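Local coordinates for betaine aldehyde dehydrogenase (Staphylococcus aureus subsp. aureus COL, PDB 4QTO), which probably catalyses the NAD-dependent oxidation of betaine aldehyde to glycine betaine, at residues 396-406 with 417-425. Sequence-based numbering, arbitrary orientation. Where two conformers were deposited one is given.
Sequences FEPTVITNCDT and GPVVTVEGF
Thr399 and Val419, Val400 and Val420, and Ile401 and Thr421 pair in parallel, a worked example of how neighbouring strands of an alpha/beta sheet share one hydrogen-bonding pattern. Thr399 N donates to Pro418 O (2.8 Å) and Val420 N returns to Thr399 O; Ile401 N then reaches Val420 O (2.8 Å), and Val422 N meets Ile401 O (2.9 Å). Beyond Thr402 the first chain leaves the strand and draws away from 419-425, and waters bridge the gap: one accepts from Asn403 N and another from Cys404 N, both bonded to Val422 O, while a third links Thr406 N to Glu423 OE1 (2.7 Å from that oxygen). Glu423 OE2 is meanwhile salt-bridged to Arg318, which also hydrogen-bonds Thr406 OG1, a hydroxyl shared with Asp437.

Apolar contacts line both faces. On one, Ile401 CD1 rests on Val419 CG1 at 3.7 Å; with CG1 anti to the carbonyl carbon (chi1 -60°), the isoleucine chain runs back towards the Thr399-Val419 pair, the previous one on this face. Ile410 of helix 409-412 covers Ile401 and Thr421. On the other face Val400 and Val420 lie side by side, Val400 CG1 also touching Val422 CG2 (3.9 Å), with Tyr306 of helix 294-306 against Val400 and Val420. Just ahead of strand 419-425, Pro418, centre of an inverse gamma turn, brings CG to the edge of the Phe396 ring, 4.0 Å from CD2.

Strand 399-402, helix 409-412 and strand 419-425 thus form a beta-alpha-beta unit near one margin of the seven-stranded mixed sheet, consistent with the catalytic domain of aldehyde dehydrogenases.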
ATOM      1  N   PHE A 396     -25.003  40.517   4.230  1.00 15.81           N
ATOM      2  CA  PHE A 396     -23.923  41.343   3.722  1.00 16.43           C
ATOM      3  C   PHE A 396     -23.901  41.103   2.207  1.00 16.02           C
ATOM      4  O   PHE A 396     -23.983  39.962   1.769  1.00 15.18           O
ATOM      5  CB  PHE A 396     -22.588  41.037   4.373  1.00 17.20           C
ATOM      6  CG  PHE A 396     -21.555  42.094   4.095  1.00 17.61           C
ATOM      7  CD1 PHE A 396     -21.487  43.222   4.898  1.00 19.40           C
ATOM      8  CD2 PHE A 396     -20.704  41.975   3.043  1.00 17.39           C
ATOM      9  CE1 PHE A 396     -20.577  44.229   4.630  1.00 19.86           C
ATOM     10  CE2 PHE A 396     -19.779  42.969   2.779  1.00 18.26           C
ATOM     11  CZ  PHE A 396     -19.720  44.085   3.558  1.00 19.09           C
ATOM     12  N   GLU A 397     -23.841  42.188   1.436  1.00 16.41           N
ATOM     13  CA  GLU A 397     -23.924  42.058  -0.003  1.00 16.55           C
ATOM     14  C   GLU A 397     -22.736  41.317  -0.609  1.00 15.56           C
ATOM     15  O   GLU A 397     -21.611  41.483  -0.150  1.00 14.98           O
ATOM     16  CB  GLU A 397     -23.991  43.418  -0.654  1.00 18.48           C
ATOM     17  CG  GLU A 397     -25.286  44.177  -0.397  1.00 20.77           C
ATOM     18  CD  GLU A 397     -25.235  45.619  -0.918  1.00 24.80           C
ATOM     19  OE1 GLU A 397     -24.130  46.188  -1.178  1.00 22.77           O
ATOM     20  OE2 GLU A 397     -26.330  46.217  -0.989  1.00 25.73           O
ATOM     21  N   PRO A 398     -22.985  40.525  -1.666  1.00 16.05           N
ATOM     22  CA  PRO A 398     -21.845  39.900  -2.347  1.00 15.17           C
ATOM     23  C   PRO A 398     -21.008  41.015  -2.942  1.00 15.04           C
ATOM     24  O   PRO A 398     -21.539  41.981  -3.544  1.00 15.57           O
ATOM     25  CB  PRO A 398     -22.477  38.985  -3.387  1.00 16.06           C
ATOM     26  CG  PRO A 398     -23.862  39.499  -3.557  1.00 16.83           C
ATOM     27  CD  PRO A 398     -24.271  40.107  -2.230  1.00 16.62           C
ATOM     28  N   THR A 399     -19.697  40.880  -2.781  1.00 13.96           N
ATOM     29  CA  THR A 399     -18.781  41.969  -3.052  1.00 14.01           C
ATOM     30  C   THR A 399     -17.618  41.568  -3.939  1.00 13.47           C
ATOM     31  O   THR A 399     -17.087  40.448  -3.812  1.00 12.23           O
ATOM     32  CB  THR A 399     -18.224  42.430  -1.682  1.00 14.23           C
ATOM     33  OG1 THR A 399     -19.314  42.788  -0.810  1.00 15.20           O
ATOM     34  CG2 THR A 399     -17.260  43.583  -1.792  1.00 14.86           C
ATOM     35  N   VAL A 400     -17.222  42.465  -4.848  1.00 12.76           N
ATOM     36  CA  VAL A 400     -16.046  42.257  -5.698  1.00 13.25           C
ATOM     37  C   VAL A 400     -15.109  43.458  -5.462  1.00 13.77           C
ATOM     38  O   VAL A 400     -15.528  44.621  -5.556  1.00 14.62           O
ATOM     39  CB  VAL A 400     -16.376  42.207  -7.199  1.00 12.88           C
ATOM     40  CG1 VAL A 400     -15.103  41.991  -8.019  1.00 13.03           C
ATOM     41  CG2 VAL A 400     -17.399  41.116  -7.487  1.00 12.98           C
ATOM     42  N   ILE A 401     -13.857  43.149  -5.135  1.00 13.23           N
ATOM     43  CA  ILE A 401     -12.831  44.161  -4.904  1.00 14.17           C
ATOM     44  C   ILE A 401     -11.811  44.079  -6.046  1.00 14.04           C
ATOM     45  O   ILE A 401     -11.252  43.023  -6.310  1.00 14.13           O
ATOM     46  CB  ILE A 401     -12.165  43.971  -3.527  1.00 15.16           C
ATOM     47  CG1 ILE A 401     -13.242  44.103  -2.428  1.00 16.39           C
ATOM     48  CG2 ILE A 401     -11.061  44.992  -3.322  1.00 15.79           C
ATOM     49  CD1 ILE A 401     -12.751  43.930  -0.997  1.00 17.30           C
ATOM     50  N   THR A 402     -11.573  45.212  -6.697  1.00 14.35           N
ATOM     51  CA  THR A 402     -10.666  45.312  -7.835  1.00 15.74           C
ATOM     52  C   THR A 402      -9.524  46.297  -7.581  1.00 17.25           C
ATOM     53  O   THR A 402      -9.465  46.948  -6.539  1.00 16.73           O
ATOM     54  CB  THR A 402     -11.428  45.753  -9.094  1.00 16.18           C
ATOM     55  OG1 THR A 402     -12.045  47.021  -8.862  1.00 16.76           O
ATOM     56  CG2 THR A 402     -12.494  44.741  -9.479  1.00 16.15           C
ATOM     57  N   ASN A 403      -8.605  46.393  -8.545  1.00 19.40           N
ATOM     58  CA  ASN A 403      -7.481  47.352  -8.430  1.00 22.81           C
ATOM     59  C   ASN A 403      -6.685  47.069  -7.134  1.00 24.36           C
ATOM     60  O   ASN A 403      -6.381  47.981  -6.351  1.00 26.80           O
ATOM     61  CB  ASN A 403      -7.960  48.804  -8.486  1.00 27.83           C
ATOM     62  CG  ASN A 403      -6.840  49.784  -8.815  1.00 35.37           C
ATOM     63  OD1 ASN A 403      -5.860  49.425  -9.455  1.00 36.29           O
ATOM     64  ND2 ASN A 403      -7.006  51.044  -8.402  1.00 41.22           N
ATOM     65  N   CYS A 404      -6.426  45.791  -6.888  0.50 23.45           N
ATOM     66  CA  CYS A 404      -5.664  45.388  -5.703  0.50 23.79           C
ATOM     67  C   CYS A 404      -4.397  44.611  -6.092  0.50 22.29           C
ATOM     68  O   CYS A 404      -4.176  44.306  -7.276  0.50 23.12           O
ATOM     69  CB  CYS A 404      -6.520  44.749  -4.570  0.50 24.06           C
ATOM     70  SG  CYS A 404      -7.967  43.713  -4.812  0.50 20.27           S
ATOM     71  N   ASP A 405      -3.503  44.420  -5.127  1.00 20.63           N
ATOM     72  CA  ASP A 405      -2.266  43.736  -5.382  1.00 20.42           C
ATOM     73  C   ASP A 405      -1.843  42.957  -4.171  1.00 18.10           C
ATOM     74  O   ASP A 405      -2.350  43.138  -3.077  1.00 15.89           O
ATOM     75  CB  ASP A 405      -1.182  44.695  -5.837  1.00 22.91           C
ATOM     76  CG  ASP A 405      -0.695  45.563  -4.745  1.00 27.27           C
ATOM     77  OD1 ASP A 405       0.172  45.108  -3.972  1.00 33.21           O
ATOM     78  OD2 ASP A 405      -1.079  46.759  -4.726  1.00 34.75           O
ATOM     79  N   THR A 406      -0.913  42.059  -4.407  1.00 18.86           N
ATOM     80  CA  THR A 406      -0.476  41.105  -3.402  1.00 17.39           C
ATOM     81  C   THR A 406       0.066  41.709  -2.104  1.00 19.13           C
ATOM     82  O   THR A 406       0.040  41.049  -1.058  1.00 19.37           O
ATOM     83  CB  THR A 406       0.528  40.118  -4.034  1.00 17.88           C
ATOM     84  OG1 THR A 406       0.654  38.960  -3.212  1.00 18.40           O
ATOM     85  CG2 THR A 406       1.885  40.769  -4.272  1.00 20.40           C
ATOM     86  N   GLY A 417     -16.005  35.849   4.093  1.00 14.34           N
ATOM     87  CA  GLY A 417     -17.288  36.445   3.837  1.00 14.59           C
ATOM     88  C   GLY A 417     -17.562  36.441   2.345  1.00 14.10           C
ATOM     89  O   GLY A 417     -16.744  35.923   1.566  1.00 13.58           O
ATOM     90  N   PRO A 418     -18.653  37.111   1.916  1.00 13.89           N
ATOM     91  CA  PRO A 418     -19.048  37.049   0.500  1.00 13.30           C
ATOM     92  C   PRO A 418     -18.302  38.101  -0.279  1.00 13.12           C
ATOM     93  O   PRO A 418     -18.881  39.086  -0.758  1.00 12.77           O
ATOM     94  CB  PRO A 418     -20.542  37.300   0.553  1.00 14.28           C
ATOM     95  CG  PRO A 418     -20.729  38.150   1.759  1.00 14.77           C
ATOM     96  CD  PRO A 418     -19.693  37.733   2.759  1.00 14.55           C
ATOM     97  N   VAL A 419     -17.000  37.898  -0.362  1.00 13.19           N
ATOM     98  CA  VAL A 419     -16.088  38.890  -0.924  1.00 13.13           C
ATOM     99  C   VAL A 419     -14.990  38.188  -1.693  1.00 12.66           C
ATOM    100  O   VAL A 419     -14.397  37.217  -1.184  1.00 12.44           O
ATOM    101  CB  VAL A 419     -15.385  39.650   0.225  1.00 14.94           C
ATOM    102  CG1 VAL A 419     -14.398  40.683  -0.294  1.00 15.62           C
ATOM    103  CG2 VAL A 419     -16.389  40.297   1.179  1.00 15.74           C
ATOM    104  N   VAL A 420     -14.714  38.686  -2.885  1.00 12.21           N
ATOM    105  CA  VAL A 420     -13.573  38.228  -3.686  1.00 12.88           C
ATOM    106  C   VAL A 420     -12.740  39.429  -4.097  1.00 13.05           C
ATOM    107  O   VAL A 420     -13.251  40.541  -4.213  1.00 12.95           O
ATOM    108  CB  VAL A 420     -13.989  37.459  -4.961  1.00 12.84           C
ATOM    109  CG1 VAL A 420     -14.920  36.302  -4.605  1.00 13.63           C
ATOM    110  CG2 VAL A 420     -14.664  38.350  -5.988  1.00 13.05           C
ATOM    111  N   THR A 421     -11.436  39.202  -4.274  1.00 12.39           N
ATOM    112  CA  THR A 421     -10.525  40.200  -4.838  1.00 13.46           C
ATOM    113  C   THR A 421     -10.156  39.700  -6.232  1.00 13.16           C
ATOM    114  O   THR A 421     -10.204  38.483  -6.484  1.00 11.91           O
ATOM    115  CB  THR A 421      -9.215  40.376  -4.026  1.00 14.04           C
ATOM    116  OG1 THR A 421      -8.575  39.099  -3.825  1.00 13.98           O
ATOM    117  CG2 THR A 421      -9.494  41.006  -2.691  1.00 16.50           C
ATOM    118  N   VAL A 422      -9.779  40.607  -7.112  1.00 12.57           N
ATOM    119  CA  VAL A 422      -9.370  40.272  -8.462  1.00 12.76           C
ATOM    120  C   VAL A 422      -8.007  40.906  -8.741  1.00 13.39           C
ATOM    121  O   VAL A 422      -7.864  42.140  -8.643  1.00 15.32           O
ATOM    122  CB  VAL A 422     -10.388  40.752  -9.535  1.00 13.66           C
ATOM    123  CG1 VAL A 422      -9.974  40.262 -10.917  1.00 14.01           C
ATOM    124  CG2 VAL A 422     -11.799  40.224  -9.225  1.00 14.17           C
ATOM    125  N   GLU A 423      -7.040  40.085  -9.128  1.00 12.31           N
ATOM    126  CA  GLU A 423      -5.702  40.530  -9.497  1.00 13.05           C
ATOM    127  C   GLU A 423      -5.422  40.017 -10.881  1.00 13.53           C
ATOM    128  O   GLU A 423      -5.871  38.913 -11.234  1.00 11.60           O
ATOM    129  CB  GLU A 423      -4.625  39.915  -8.596  1.00 13.63           C
ATOM    130  CG  GLU A 423      -4.545  40.478  -7.187  1.00 14.89           C
ATOM    131  CD  GLU A 423      -3.825  39.505  -6.269  1.00 16.18           C
ATOM    132  OE1 GLU A 423      -2.595  39.603  -6.105  1.00 17.23           O
ATOM    133  OE2 GLU A 423      -4.497  38.542  -5.836  1.00 14.64           O
ATOM    134  N   GLY A 424      -4.638  40.766 -11.639  1.00 12.06           N
ATOM    135  CA  GLY A 424      -4.250  40.303 -12.959  1.00 12.77           C
ATOM    136  C   GLY A 424      -2.874  39.650 -12.952  1.00 13.78           C
ATOM    137  O   GLY A 424      -2.045  39.924 -12.062  1.00 15.19           O
ATOM    138  N   PHE A 425      -2.620  38.786 -13.934  1.00 12.95           N
ATOM    139  CA  PHE A 425      -1.290  38.200 -14.126  1.00 12.19           C
ATOM    140  C   PHE A 425      -0.977  38.169 -15.620  1.00 13.17           C
ATOM    141  O   PHE A 425      -1.880  38.040 -16.454  1.00 12.15           O
ATOM    142  CB  PHE A 425      -1.138  36.821 -13.524  1.00 12.21           C
ATOM    143  CG  PHE A 425      -1.981  35.757 -14.170  1.00 11.51           C
ATOM    144  CD1 PHE A 425      -1.517  35.092 -15.307  1.00 11.50           C
ATOM    145  CD2 PHE A 425      -3.216  35.405 -13.652  1.00 11.49           C
ATOM    146  CE1 PHE A 425      -2.282  34.100 -15.902  1.00 10.79           C
ATOM    147  CE2 PHE A 425      -3.971  34.406 -14.231  1.00 10.67           C
ATOM    148  CZ  PHE A 425      -3.501  33.755 -15.357  1.00 10.19           C
TER
HETATM  149  O   HOH W   1      -8.641  44.190 -10.404  1.00 22.64           O
HETATM  150  O   HOH W   2      -6.272  44.232  -9.481  1.00 33.15           O
HETATM  151  O   HOH W   3      -1.029  41.339  -7.388  1.00 18.23           O